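Local coordinates for protein-glutamine deamidase Cif (Burkholderia pseudomallei, PDB 3GQM) that deamidates a glutamine side chain of host NEDD8 to glutamate, thereby shutting down cullin-RING ubiquitin ligases and blocking the host cell cycle, at residues A[45-48]-A[49-53]; A[74-77]-A[78-82]; A[115-119]-A[120-124]; A[189-192]-A[193-196]. All blocks are in the same frame, centred on the assembly; numbering follows the deposited sequence.

Followed from the N terminus, the four contacts come in series; none nests in or crosses another, and each closes only a turn of chain. Contact 1 forms the N-terminal start of helix 47-53, whose R51 packs on I74 of contact 2, in the next helix, 67-80. Contact 2 finishes helix 67-80 and lies far out, its centre about 29 Å from the centre of the chain. Contact 3 closes the turn that follows helix 104-116, beside the antiparallel sheet. Contact 4, on the opposite side of the chain's centre from contact 3, starts helix 192-199 beside Q179 and near H159, both inferred active-site residues.

Contact 1 of 4, residues A[45-48]-A[49-53]; sequences SGES and SNRVM
E47 and R51, one turn apart, join in an i to i+4 salt bridge on the first turn of helix 47-53, for which G46 is the N-cap. Their side chains run alongside each other in the same direction. E47 has CG anti to its own N (chi1 -156°) and extends straight from there, while R51 is bent at chi2 and chi3, which turns its guanidinium back over the glutamate. The carboxylate and guanidinium planes stand perpendicular, and E47 CG covers one guanidinium face. This suits long, oppositely charged residues, whose methylenes pack while their ends pair. R51 NH2 also donates to F97 O, so a second bond fixes the guanidinium.

The backbone supplies the helical framework: N50 N reaches G46 O at 2.8 Å, R51 N reaches E47 O at 3.0 Å, and V52 N reaches S48 O at 3.1 Å. N50 and S49 turn their polar ends out of this turn: N50 ND2 donates to L44 O and M100 O, and S49 OG bonds V272 O, small polar groups that satisfy backbone carbonyls in a buried setting. V52 instead lays its CG2 3.5 Å from S48 O. In the salt bridge E47 OE2 and R51 NH2 are modelled 2.5 Å apart, shorter than usual and doubtful as an exact length.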
loop_
_atom_site.group_PDB
_atom_site.type_symbol
_atom_site.label_atom_id
_atom_site.label_comp_id
_atom_site.label_asym_id
_atom_site.label_seq_id
_atom_site.Cartn_x
_atom_site.Cartn_y
_atom_site.Cartn_z
ATOM N N SER A 45 -1.702 0.164 -16.837
ATOM C CA SER A 45 -1.035 -0.374 -18.012
ATOM C C SER A 45 -0.719 0.819 -18.901
ATOM O O SER A 45 0.109 0.704 -19.789
ATOM C CB SER A 45 -1.918 -1.404 -18.740
ATOM O OG SER A 45 -3.193 -0.844 -18.988
ATOM N N GLY A 46 -1.379 1.950 -18.634
ATOM C CA GLY A 46 -1.106 3.231 -19.286
ATOM C C GLY A 46 0.159 3.920 -18.744
ATOM O O GLY A 46 0.408 3.976 -17.516
ATOM N N GLU A 47 0.953 4.458 -19.665
ATOM C CA GLU A 47 2.259 5.022 -19.329
ATOM C C GLU A 47 2.096 6.193 -18.384
ATOM O O GLU A 47 2.703 6.219 -17.321
ATOM C CB GLU A 47 3.018 5.444 -20.591
ATOM C CG GLU A 47 4.496 5.490 -20.400
ATOM C CD GLU A 47 5.245 6.118 -21.586
ATOM O OE1 GLU A 47 4.703 6.167 -22.723
ATOM O OE2 GLU A 47 6.386 6.570 -21.370
ATOM N N SER A 48 1.248 7.144 -18.750
ATOM C CA SER A 48 1.096 8.332 -17.955
ATOM C C SER A 48 0.522 8.011 -16.564
ATOM O O SER A 48 1.041 8.466 -15.554
ATOM C CB SER A 48 0.280 9.369 -18.714
ATOM O OG SER A 48 0.911 9.643 -19.974
ATOM N N SER A 49 -0.506 7.176 -16.522
ATOM C CA SER A 49 -1.099 6.750 -15.241
ATOM C C SER A 49 -0.044 6.044 -14.360
ATOM O O SER A 49 0.150 6.424 -13.201
ATOM C CB SER A 49 -2.306 5.827 -15.486
ATOM O OG SER A 49 -3.390 6.598 -15.969
ATOM N N ASN A 50 0.635 5.053 -14.938
ATOM C CA ASN A 50 1.669 4.292 -14.231
ATOM C C ASN A 50 2.744 5.190 -13.574
ATOM O O ASN A 50 3.022 5.068 -12.382
ATOM C CB ASN A 50 2.280 3.229 -15.149
ATOM C CG ASN A 50 3.168 2.246 -14.411
ATOM O OD1 ASN A 50 4.314 2.551 -14.106
ATOM N ND2 ASN A 50 2.667 1.041 -14.160
ATOM N N ARG A 51 3.342 6.083 -14.348
ATOM C CA ARG A 51 4.404 6.997 -13.841
ATOM C C ARG A 51 3.928 8.003 -12.796
ATOM O O ARG A 51 4.656 8.337 -11.844
ATOM C CB ARG A 51 5.036 7.761 -15.009
ATOM C CG ARG A 51 5.742 6.851 -15.984
ATOM C CD ARG A 51 6.977 7.519 -16.558
ATOM N NE ARG A 51 7.188 7.091 -17.939
ATOM C CZ ARG A 51 7.706 5.922 -18.302
ATOM N NH1 ARG A 51 8.101 5.044 -17.378
ATOM N NH2 ARG A 51 7.834 5.633 -19.594
ATOM N N VAL A 52 2.719 8.513 -12.981
ATOM C CA VAL A 52 2.126 9.402 -11.990
ATOM C C VAL A 52 1.794 8.649 -10.672
ATOM O O VAL A 52 2.023 9.161 -9.591
ATOM C CB VAL A 52 0.911 10.176 -12.583
ATOM C CG1 VAL A 52 0.055 10.785 -11.497
ATOM C CG2 VAL A 52 1.419 11.297 -13.563
ATOM N N MET A 53 1.313 7.424 -10.780
ATOM C CA MET A 53 0.962 6.595 -9.594
ATOM C C MET A 53 2.230 6.178 -8.804
ATOM O O MET A 53 2.314 6.424 -7.600
ATOM C CB MET A 53 0.158 5.359 -10.031
ATOM C CG MET A 53 -0.676 4.702 -8.945
ATOM S SD MET A 53 -1.712 5.920 -8.070
ATOM C CE MET A 53 -1.320 5.460 -6.388
#

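Contact 2 of 4, residues A[74-77]-A[78-82]; sequences IEKS and VTDFG
T79 bonds the same carbonyl twice: both its backbone N and its hydroxyl OG1 donate to E75 O, one turn earlier in helix 67-80. T79 N approaches E75 O almost in line with the C=O bond, at 3.0 Å, whereas T79 OG1, 2.9 Å from E75 O, comes from above the carbonyl plane. A chi1 of -48° sets OG1 anti to the threonine's own carbonyl carbon, within reach of E75 O in the preceding turn, which lets a beta-branched polar residue satisfy its hydroxyl on an exposed surface.

Beside it on the exposed surface K76 and D80 make an i to i+4 salt bridge. The lysine chain bends only at chi4, bringing K76 NZ to the syn lone pair of D80 OD2 at 3.2 Å. I74 and V78 form the apolar side, their CG2 methyls 4.4 Å apart, and both also rest on P96. S77 O lies in the plane of the F81 ring, at its edge, 3.1 Å from F81 CD2, while that ring meets Y87 edge-to-face. F81 N also donates to S77 O, and G82 N bonds T79 O at 2.7 Å. With its positive phi (78°), a backbone shape that glycine adopts easily, G82 ends the helix in a Schellman motif.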
loop_
_atom_site.group_PDB
_atom_site.type_symbol
_atom_site.label_atom_id
_atom_site.label_comp_id
_atom_site.label_asym_id
_atom_site.label_seq_id
_atom_site.Cartn_x
_atom_site.Cartn_y
_atom_site.Cartn_z
ATOM N N ILE A 74 13.746 10.616 -16.608
ATOM C CA ILE A 74 14.333 9.335 -16.928
ATOM C C ILE A 74 15.277 9.446 -18.151
ATOM O O ILE A 74 16.391 8.903 -18.116
ATOM C CB ILE A 74 13.266 8.233 -17.156
ATOM C CG1 ILE A 74 12.360 8.084 -15.914
ATOM C CG2 ILE A 74 13.936 6.922 -17.568
ATOM C CD1 ILE A 74 11.048 7.302 -16.183
ATOM N N GLU A 75 14.844 10.147 -19.220
ATOM C CA GLU A 75 15.728 10.324 -20.395
ATOM C C GLU A 75 17.055 10.961 -19.939
ATOM O O GLU A 75 18.134 10.475 -20.238
ATOM C CB GLU A 75 15.079 11.194 -21.489
ATOM C CG GLU A 75 13.910 10.537 -22.214
ATOM C CD GLU A 75 13.128 11.509 -23.111
ATOM O OE1 GLU A 75 13.728 12.517 -23.595
ATOM O OE2 GLU A 75 11.909 11.247 -23.338
ATOM N N LYS A 76 16.945 12.046 -19.196
ATOM C CA LYS A 76 18.125 12.729 -18.693
ATOM C C LYS A 76 19.048 11.779 -17.932
ATOM O O LYS A 76 20.260 11.671 -18.228
ATOM C CB LYS A 76 17.703 13.902 -17.826
ATOM C CG LYS A 76 18.893 14.691 -17.356
ATOM C CD LYS A 76 18.535 15.709 -16.295
ATOM C CE LYS A 76 19.832 16.097 -15.502
ATOM N NZ LYS A 76 20.142 15.112 -14.358
ATOM N N SER A 77 18.482 11.053 -16.973
ATOM C CA SER A 77 19.264 10.093 -16.187
ATOM C C SER A 77 19.971 9.058 -17.093
ATOM O O SER A 77 21.135 8.667 -16.862
ATOM C CB SER A 77 18.355 9.402 -15.136
ATOM O OG SER A 77 18.918 8.166 -14.711
ATOM N N VAL A 78 19.269 8.583 -18.116
ATOM C CA VAL A 78 19.834 7.546 -18.967
ATOM C C VAL A 78 21.035 8.145 -19.745
ATOM O O VAL A 78 22.074 7.497 -19.907
ATOM C CB VAL A 78 18.751 6.958 -19.922
ATOM C CG1 VAL A 78 19.388 6.369 -21.176
ATOM C CG2 VAL A 78 17.909 5.913 -19.215
ATOM N N THR A 79 20.885 9.389 -20.189
ATOM C CA THR A 79 21.965 10.098 -20.863
ATOM C C THR A 79 23.156 10.274 -19.934
ATOM O O THR A 79 24.282 10.043 -20.335
ATOM C CB THR A 79 21.497 11.490 -21.364
ATOM O OG1 THR A 79 20.256 11.350 -22.054
ATOM C CG2 THR A 79 22.496 12.090 -22.338
ATOM N N ASP A 80 22.900 10.699 -18.697
ATOM C CA ASP A 80 23.946 10.817 -17.683
ATOM C C ASP A 80 24.743 9.525 -17.710
ATOM O O ASP A 80 25.967 9.539 -17.658
ATOM C CB ASP A 80 23.351 11.068 -16.293
ATOM C CG ASP A 80 22.749 12.474 -16.128
ATOM O OD1 ASP A 80 22.937 13.357 -16.995
ATOM O OD2 ASP A 80 22.068 12.719 -15.108
ATOM N N PHE A 81 24.061 8.399 -17.868
ATOM C CA PHE A 81 24.721 7.109 -17.819
ATOM C C PHE A 81 25.337 6.648 -19.127
ATOM O O PHE A 81 25.837 5.518 -19.187
ATOM C CB PHE A 81 23.760 6.050 -17.279
ATOM C CG PHE A 81 23.722 6.005 -15.799
ATOM C CD1 PHE A 81 24.491 5.086 -15.108
ATOM C CD2 PHE A 81 22.951 6.905 -15.088
ATOM C CE1 PHE A 81 24.471 5.044 -13.712
ATOM C CE2 PHE A 81 22.915 6.868 -13.709
ATOM C CZ PHE A 81 23.677 5.938 -13.015
ATOM N N GLY A 82 25.300 7.510 -20.153
ATOM C CA GLY A 82 25.908 7.237 -21.456
ATOM C C GLY A 82 25.054 6.317 -22.290
ATOM O O GLY A 82 25.557 5.404 -22.945
#

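Contact 3 of 4, residues A[115-119]-A[120-124]; sequences MTEKD and VPIDP
E117 and I122 hold the tight part of this turn together. Their side chains run antiparallel alongside one another, with E117 CG 3.9 Å from I122 CD1, and the glutamate reaches the backbone beyond. With CG beside its own N (chi1 -78°) and an extended chain, E117 brings OE2 to I122 N at 2.8 Å, in a nearly straight bond (172°) made on the anti side of the carboxylate. A glutamate is long enough to span the turn and accept a bond from this amide, and the same OE2 pairs with K113 NZ while OE1 accepts from L62 N. The carboxylate is thus gripped at both oxygens, which probably favours its ionised form. I122 CD1 also lies 3.3 Å from T116 OG1, the two side chains crossing at about a right angle; that hydroxyl bonds F112 O.

The tip is looser. K118, D119, V120 and P121 are exposed, and a water spans the chain there, accepting from K118 N at 2.8 Å and donating to V120 O at 2.5 Å. Behind the turn, I122 packs on F112 of helix 104-116 and, with T116, on H258 of strand 253-260, while T116 also touches V149 of strand 147-154.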
loop_
_atom_site.group_PDB
_atom_site.type_symbol
_atom_site.label_atom_id
_atom_site.label_comp_id
_atom_site.label_asym_id
_atom_site.label_seq_id
_atom_site.Cartn_x
_atom_site.Cartn_y
_atom_site.Cartn_z
ATOM N N MET A 115 -5.259 8.479 -1.446
ATOM C CA MET A 115 -6.481 8.472 -0.636
ATOM C C MET A 115 -6.694 9.767 0.181
ATOM O O MET A 115 -7.827 10.223 0.309
ATOM C CB MET A 115 -6.449 7.250 0.296
ATOM C CG MET A 115 -6.514 5.943 -0.478
ATOM S SD MET A 115 -6.402 4.501 0.573
ATOM C CE MET A 115 -7.840 4.766 1.624
ATOM N N THR A 116 -5.599 10.322 0.736
ATOM C CA THR A 116 -5.656 11.345 1.774
ATOM C C THR A 116 -5.480 12.773 1.270
ATOM O O THR A 116 -5.869 13.683 1.957
ATOM C CB THR A 116 -4.553 11.118 2.842
ATOM O OG1 THR A 116 -3.270 11.063 2.214
ATOM C CG2 THR A 116 -4.795 9.802 3.623
ATOM N N GLU A 117 -4.897 12.979 0.102
ATOM C CA GLU A 117 -4.519 14.345 -0.339
ATOM C C GLU A 117 -5.687 15.095 -0.971
ATOM O O GLU A 117 -6.553 14.507 -1.619
ATOM C CB GLU A 117 -3.339 14.344 -1.323
ATOM C CG GLU A 117 -2.003 14.146 -0.620
ATOM C CD GLU A 117 -0.801 14.052 -1.556
ATOM O OE1 GLU A 117 -0.960 13.809 -2.787
ATOM O OE2 GLU A 117 0.329 14.199 -1.027
ATOM N N LYS A 118 -5.669 16.403 -0.806
ATOM C CA LYS A 118 -6.616 17.251 -1.509
ATOM C C LYS A 118 -5.739 18.263 -2.234
ATOM O O LYS A 118 -5.347 18.051 -3.382
ATOM C CB LYS A 118 -7.530 17.903 -0.470
ATOM C CG LYS A 118 -8.853 18.383 -0.966
ATOM C CD LYS A 118 -8.791 19.730 -1.656
ATOM C CE LYS A 118 -10.096 20.494 -1.459
ATOM N NZ LYS A 118 -11.222 19.571 -1.088
ATOM N N ASP A 119 -5.370 19.314 -1.516
ATOM C CA ASP A 119 -4.566 20.378 -2.076
ATOM C C ASP A 119 -3.292 20.641 -1.252
ATOM O O ASP A 119 -2.432 21.419 -1.679
ATOM C CB ASP A 119 -5.435 21.643 -2.304
ATOM C CG ASP A 119 -6.288 22.031 -1.082
ATOM O OD1 ASP A 119 -6.183 21.443 0.030
ATOM O OD2 ASP A 119 -7.075 22.980 -1.228
ATOM N N VAL A 120 -3.161 19.981 -0.096
ATOM C CA VAL A 120 -1.941 20.058 0.734
ATOM C C VAL A 120 -1.169 18.715 0.669
ATOM O O VAL A 120 -1.700 17.707 1.087
ATOM C CB VAL A 120 -2.263 20.367 2.210
ATOM C CG1 VAL A 120 -0.983 20.464 3.059
ATOM C CG2 VAL A 120 -3.056 21.688 2.337
ATOM N N PRO A 121 0.079 18.717 0.148
ATOM C CA PRO A 121 0.894 17.496 0.000
ATOM C C PRO A 121 1.111 16.789 1.336
ATOM O O PRO A 121 1.210 17.446 2.374
ATOM C CB PRO A 121 2.217 18.016 -0.558
ATOM C CG PRO A 121 1.831 19.347 -1.220
ATOM C CD PRO A 121 0.813 19.922 -0.289
ATOM N N ILE A 122 1.114 15.462 1.320
ATOM C CA ILE A 122 1.391 14.679 2.525
ATOM C C ILE A 122 2.520 13.695 2.194
ATOM O O ILE A 122 2.511 13.024 1.159
ATOM C CB ILE A 122 0.155 13.873 3.035
ATOM C CG1 ILE A 122 -1.042 14.795 3.327
ATOM C CG2 ILE A 122 0.477 13.105 4.342
ATOM C CD1 ILE A 122 -2.397 14.048 3.272
ATOM N N ASP A 123 3.507 13.658 3.065
ATOM C CA ASP A 123 4.651 12.812 2.879
ATOM C C ASP A 123 4.493 11.749 3.918
ATOM O O ASP A 123 4.717 12.016 5.093
ATOM C CB ASP A 123 5.931 13.600 3.126
ATOM C CG ASP A 123 7.165 12.794 2.821
ATOM O OD1 ASP A 123 7.082 11.538 2.594
ATOM O OD2 ASP A 123 8.201 13.452 2.778
ATOM N N PRO A 124 4.012 10.563 3.492
ATOM C CA PRO A 124 3.791 9.472 4.410
ATOM C C PRO A 124 5.099 9.011 5.005
ATOM O O PRO A 124 5.059 8.336 6.001
ATOM C CB PRO A 124 3.211 8.373 3.522
ATOM C CG PRO A 124 3.608 8.757 2.127
ATOM C CD PRO A 124 3.753 10.191 2.083
HETATM O O HOH W 1 -4.162 17.389 1.301
#

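Contact 4 of 4, residues A[189-192]-A[193-196]; sequences AVRV and EDWI
R191 lies between two acids, E193 and D194, and its guanidinium is turned differently against each. Against D194 the guanidinium and carboxylate planes stand 69° apart: R191 NH1 donates to D194 OD2 at 2.8 Å, meeting that oxygen from above the carboxylate plane. Against E193 the corresponding planes are only 30° apart and the two groups stack, with OE1 over a guanidinium face. The R191 NH2 to E193 OE2 distance of 3.8 Å makes this a long salt bridge, electrostatic only, because E193 OE2 lies well off the guanidinium plane. The bend at chi3 (69°) folds the arginine back over the helix start, while E193 bends at chi2; its OE1 accepts from T101 OG1.

R191 is the N-cap of helix 192-199. W195 N reaches R191 O at 3.0 Å and I196 N reaches V192 O at 2.8 Å, while a water accepts from R191 N and donates to D194 OD2.

The apolar residues face other ways. V192 and I196 run side by side, V192 CG2 3.7 Å from I196 CD1, and both pack on M41 of helix 29-42, a place suited to branched aliphatic chains. V190 CG2 sits at the edge of the W195 ring, near its plane, and 4.1 Å from W195 CB. The indole lies beside Q179, an inferred active-site residue, and its NE1 donates to I177 O.

Two acids in the first turn of a helix suit the positive end of its dipole, and R191 probably offsets part of their mutual repulsion, the rest being eased perhaps by that helix end.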
loop_
_atom_site.group_PDB
_atom_site.type_symbol
_atom_site.label_atom_id
_atom_site.label_comp_id
_atom_site.label_asym_id
_atom_site.label_seq_id
_atom_site.Cartn_x
_atom_site.Cartn_y
_atom_site.Cartn_z
ATOM N N ALA A 189 5.203 -13.377 -2.993
ATOM C CA ALA A 189 5.080 -12.176 -3.805
ATOM C C ALA A 189 3.638 -11.954 -4.253
ATOM O O ALA A 189 2.930 -12.911 -4.611
ATOM C CB ALA A 189 5.988 -12.230 -4.999
ATOM N N VAL A 190 3.193 -10.699 -4.207
ATOM C CA VAL A 190 1.872 -10.344 -4.780
ATOM C C VAL A 190 1.897 -8.931 -5.369
ATOM O O VAL A 190 2.422 -8.024 -4.757
ATOM C CB VAL A 190 0.726 -10.563 -3.769
ATOM C CG1 VAL A 190 0.820 -9.582 -2.551
ATOM C CG2 VAL A 190 -0.676 -10.517 -4.474
ATOM N N ARG A 191 1.415 -8.792 -6.595
ATOM C CA ARG A 191 1.333 -7.509 -7.283
ATOM C C ARG A 191 0.144 -6.764 -6.655
ATOM O O ARG A 191 -0.836 -7.401 -6.304
ATOM C CB ARG A 191 1.033 -7.750 -8.781
ATOM C CG ARG A 191 2.255 -8.248 -9.576
ATOM C CD ARG A 191 1.829 -8.865 -10.908
ATOM N NE ARG A 191 1.320 -7.867 -11.837
ATOM C CZ ARG A 191 0.116 -7.882 -12.411
ATOM N NH1 ARG A 191 -0.762 -8.853 -12.154
ATOM N NH2 ARG A 191 -0.214 -6.906 -13.249
ATOM N N VAL A 192 0.211 -5.441 -6.552
ATOM C CA VAL A 192 -0.958 -4.674 -6.040
ATOM C C VAL A 192 -2.229 -4.945 -6.904
ATOM O O VAL A 192 -3.324 -5.167 -6.371
ATOM C CB VAL A 192 -0.648 -3.150 -5.877
ATOM C CG1 VAL A 192 -0.451 -2.429 -7.272
ATOM C CG2 VAL A 192 -1.704 -2.466 -5.038
ATOM N N GLU A 193 -2.053 -5.044 -8.230
ATOM C CA GLU A 193 -3.219 -5.272 -9.120
ATOM C C GLU A 193 -3.941 -6.569 -8.789
ATOM O O GLU A 193 -5.158 -6.581 -8.775
ATOM C CB GLU A 193 -2.826 -5.280 -10.599
ATOM C CG GLU A 193 -2.160 -3.959 -11.041
ATOM C CD GLU A 193 -0.642 -4.015 -11.034
ATOM O OE1 GLU A 193 -0.025 -4.653 -10.149
ATOM O OE2 GLU A 193 -0.060 -3.378 -11.939
ATOM N N ASP A 194 -3.185 -7.653 -8.563
ATOM C CA ASP A 194 -3.756 -8.955 -8.252
ATOM C C ASP A 194 -4.378 -8.897 -6.876
ATOM O O ASP A 194 -5.493 -9.375 -6.672
ATOM C CB ASP A 194 -2.681 -10.071 -8.344
ATOM C CG ASP A 194 -2.218 -10.316 -9.785
ATOM O OD1 ASP A 194 -3.055 -10.164 -10.709
ATOM O OD2 ASP A 194 -1.040 -10.621 -10.035
ATOM N N TRP A 195 -3.662 -8.307 -5.922
ATOM C CA TRP A 195 -4.199 -8.198 -4.564
ATOM C C TRP A 195 -5.553 -7.495 -4.567
ATOM O O TRP A 195 -6.550 -7.991 -3.981
ATOM C CB TRP A 195 -3.255 -7.469 -3.598
ATOM C CG TRP A 195 -3.887 -7.416 -2.226
ATOM C CD1 TRP A 195 -4.616 -6.373 -1.684
ATOM C CD2 TRP A 195 -3.964 -8.484 -1.287
ATOM N NE1 TRP A 195 -5.104 -6.723 -0.440
ATOM C CE2 TRP A 195 -4.698 -8.011 -0.167
ATOM C CE3 TRP A 195 -3.486 -9.810 -1.280
ATOM C CZ2 TRP A 195 -4.952 -8.816 0.944
ATOM C CZ3 TRP A 195 -3.712 -10.595 -0.165
ATOM C CH2 TRP A 195 -4.443 -10.101 0.934
ATOM N N ILE A 196 -5.591 -6.334 -5.214
ATOM C CA ILE A 196 -6.831 -5.562 -5.268
ATOM C C ILE A 196 -7.909 -6.361 -6.013
ATOM O O ILE A 196 -9.030 -6.462 -5.562
ATOM C CB ILE A 196 -6.589 -4.151 -5.862
ATOM C CG1 ILE A 196 -5.843 -3.307 -4.816
ATOM C CG2 ILE A 196 -7.958 -3.515 -6.322
ATOM C CD1 ILE A 196 -5.363 -1.958 -5.321
HETATM O O HOH W 2 0.416 -11.264 -8.044
#